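Local atomic coordinates of CBS domain containing membrane protein (Sphaerobacter thermophilus, PDB entry 4ESY), a protein that is of unknown function but carries a C-terminal pair of CBS domains, the part described here, which probably forms a regulatory module of the membrane protein. Residues D122-I127 with R154-L159. Numbering follows the deposited sequence.
Sequences DSVGSI and RDLLKL
Ile127 and Val124 meet Leu156 and Leu159 in the second CBS domain, whose fold is a beta-alpha-beta-beta-alpha arrangement. Val124 and Ile127 come from the first turn of helix 124-134, Leu156 from the C-terminal helix 153-157, and Leu159 from the residues just after it. All four side chains are buried and the contact is purely apolar. Leu156 is shared: its CD2 branch lies 4.1 Å from Ile127 CG2 and 4.5 Å from Val124 CG1. The side chains of Ile127 and Leu156 slant across one another, and the gamma methyl of Ile127 does the touching. With CG1 anti to the backbone N (chi1 -169°), that methyl sits between N and the carbonyl carbon and points at the forked end of Leu156, close to both CD1 and CD2. Val124 CG1 sits near both Leu156 CD2 and Leu159 CD1. Its other methyl, CG2, turns to Leu159 CD1 alone, at 4.2 Å. The two shorter approaches are ordinary van der Waals contacts; the CG1 to Leu156 CD2 one is more distant. The two segments bury 163 Å² between them. Val151 of strand 146-152 touches both Ile127 and Leu156. Leu159 also touches Ile23 and an aromatic side chain of another protein chain. Ser123 is the N-cap of helix 124-134: its OG accepts from Ser126 N at 3.1 Å. In return Ser126 OG donates to Ser123 O at 2.7 Å, in the carbonyl plane and on a lone pair, while Ile127 N donates to that same oxygen.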
loop_
_atom_site.group_PDB
_atom_site.type_symbol
_atom_site.label_atom_id
_atom_site.label_comp_id
_atom_site.label_asym_id
_atom_site.label_seq_id
_atom_site.Cartn_x
_atom_site.Cartn_y
_atom_site.Cartn_z
ATOM N N ASP B 122 -15.639 17.295 -1.573
ATOM C CA ASP B 122 -15.028 17.491 -0.244
ATOM C C ASP B 122 -13.510 17.788 -0.366
ATOM O O ASP B 122 -12.856 17.421 -1.341
ATOM C CB ASP B 122 -15.184 16.228 0.638
ATOM C CG ASP B 122 -16.647 15.920 1.053
ATOM O OD1 ASP B 122 -17.484 16.860 1.104
ATOM O OD2 ASP B 122 -16.934 14.715 1.369
ATOM N N SER B 123 -12.928 18.390 0.654
ATOM C CA SER B 123 -11.522 18.745 0.572
ATOM C C SER B 123 -10.608 17.627 1.057
ATOM O O SER B 123 -10.970 16.797 1.885
ATOM C CB SER B 123 -11.247 20.015 1.391
ATOM O OG SER B 123 -11.343 19.704 2.752
ATOM N N VAL B 124 -9.382 17.650 0.566
ATOM C CA VAL B 124 -8.337 16.773 1.084
ATOM C C VAL B 124 -8.236 16.845 2.628
ATOM O O VAL B 124 -8.196 15.806 3.299
ATOM C CB VAL B 124 -6.976 17.098 0.398
ATOM C CG1 VAL B 124 -5.798 16.619 1.233
ATOM C CG2 VAL B 124 -6.947 16.511 -1.022
ATOM N N GLY B 125 -8.225 18.062 3.179
ATOM C CA GLY B 125 -8.130 18.247 4.616
ATOM C C GLY B 125 -9.228 17.495 5.350
ATOM O O GLY B 125 -8.998 16.810 6.341
ATOM N N SER B 126 -10.437 17.570 4.825
ATOM C CA SER B 126 -11.576 16.992 5.525
ATOM C C SER B 126 -11.539 15.446 5.486
ATOM O O SER B 126 -11.874 14.780 6.463
ATOM C CB SER B 126 -12.870 17.529 4.901
ATOM O OG SER B 126 -13.081 16.924 3.631
ATOM N N ILE B 127 -11.126 14.863 4.362
ATOM C CA ILE B 127 -10.979 13.414 4.316
ATOM C C ILE B 127 -9.772 12.968 5.182
ATOM O O ILE B 127 -9.836 11.976 5.901
ATOM C CB ILE B 127 -10.972 12.869 2.844
ATOM C CG1 ILE B 127 -11.080 11.351 2.810
ATOM C CG2 ILE B 127 -9.706 13.193 2.150
ATOM C CD1 ILE B 127 -11.664 10.816 1.465
ATOM N N ARG B 154 -2.088 5.888 2.030
ATOM C CA ARG B 154 -0.935 6.106 1.155
ATOM C C ARG B 154 -1.103 7.285 0.183
ATOM O O ARG B 154 -0.163 8.069 0.002
ATOM C CB ARG B 154 -0.572 4.843 0.354
ATOM C CG ARG B 154 0.447 5.164 -0.768
ATOM C CD ARG B 154 0.923 3.945 -1.589
ATOM N NE ARG B 154 1.921 4.326 -2.597
ATOM C CZ ARG B 154 2.334 3.514 -3.577
ATOM N NH1 ARG B 154 1.810 2.286 -3.686
ATOM N NH2 ARG B 154 3.251 3.926 -4.463
ATOM N N ASP B 155 -2.270 7.379 -0.467
ATOM C CA ASP B 155 -2.590 8.525 -1.308
ATOM C C ASP B 155 -2.407 9.836 -0.550
ATOM O O ASP B 155 -1.841 10.805 -1.060
ATOM C CB ASP B 155 -4.052 8.491 -1.803
ATOM C CG ASP B 155 -4.378 7.254 -2.689
ATOM O OD1 ASP B 155 -3.462 6.762 -3.409
ATOM O OD2 ASP B 155 -5.561 6.784 -2.660
ATOM N N LEU B 156 -2.923 9.888 0.655
ATOM C CA LEU B 156 -2.931 11.151 1.354
ATOM C C LEU B 156 -1.501 11.546 1.785
ATOM O O LEU B 156 -1.170 12.719 1.832
ATOM C CB LEU B 156 -3.877 11.094 2.554
ATOM C CG LEU B 156 -5.378 11.058 2.230
ATOM C CD1 LEU B 156 -6.154 11.170 3.528
ATOM C CD2 LEU B 156 -5.861 12.157 1.282
ATOM N N LEU B 157 -0.662 10.550 2.039
ATOM C CA LEU B 157 0.685 10.815 2.552
ATOM C C LEU B 157 1.600 11.380 1.487
ATOM O O LEU B 157 2.683 11.860 1.801
ATOM C CB LEU B 157 1.293 9.552 3.136
ATOM C CG LEU B 157 0.652 9.258 4.470
ATOM C CD1 LEU B 157 0.956 7.818 4.915
ATOM C CD2 LEU B 157 1.177 10.283 5.497
ATOM N N LYS B 158 1.155 11.326 0.234
ATOM C CA LYS B 158 1.825 12.045 -0.857
ATOM C C LYS B 158 1.575 13.554 -0.793
ATOM O O LYS B 158 2.258 14.328 -1.463
ATOM C CB LYS B 158 1.345 11.511 -2.212
ATOM C CG LYS B 158 1.788 10.061 -2.510
ATOM C CD LYS B 158 1.097 9.567 -3.753
ATOM C CE LYS B 158 1.642 8.218 -4.158
ATOM N NZ LYS B 158 0.923 7.773 -5.349
ATOM N N LEU B 159 0.614 13.949 0.036
ATOM C CA LEU B 159 0.176 15.344 0.164
ATOM C C LEU B 159 0.386 15.943 1.540
ATOM O O LEU B 159 0.801 17.089 1.652
ATOM C CB LEU B 159 -1.313 15.451 -0.166
ATOM C CG LEU B 159 -1.610 15.133 -1.626
ATOM C CD1 LEU B 159 -3.096 14.906 -1.832
ATOM C CD2 LEU B 159 -1.153 16.311 -2.403
#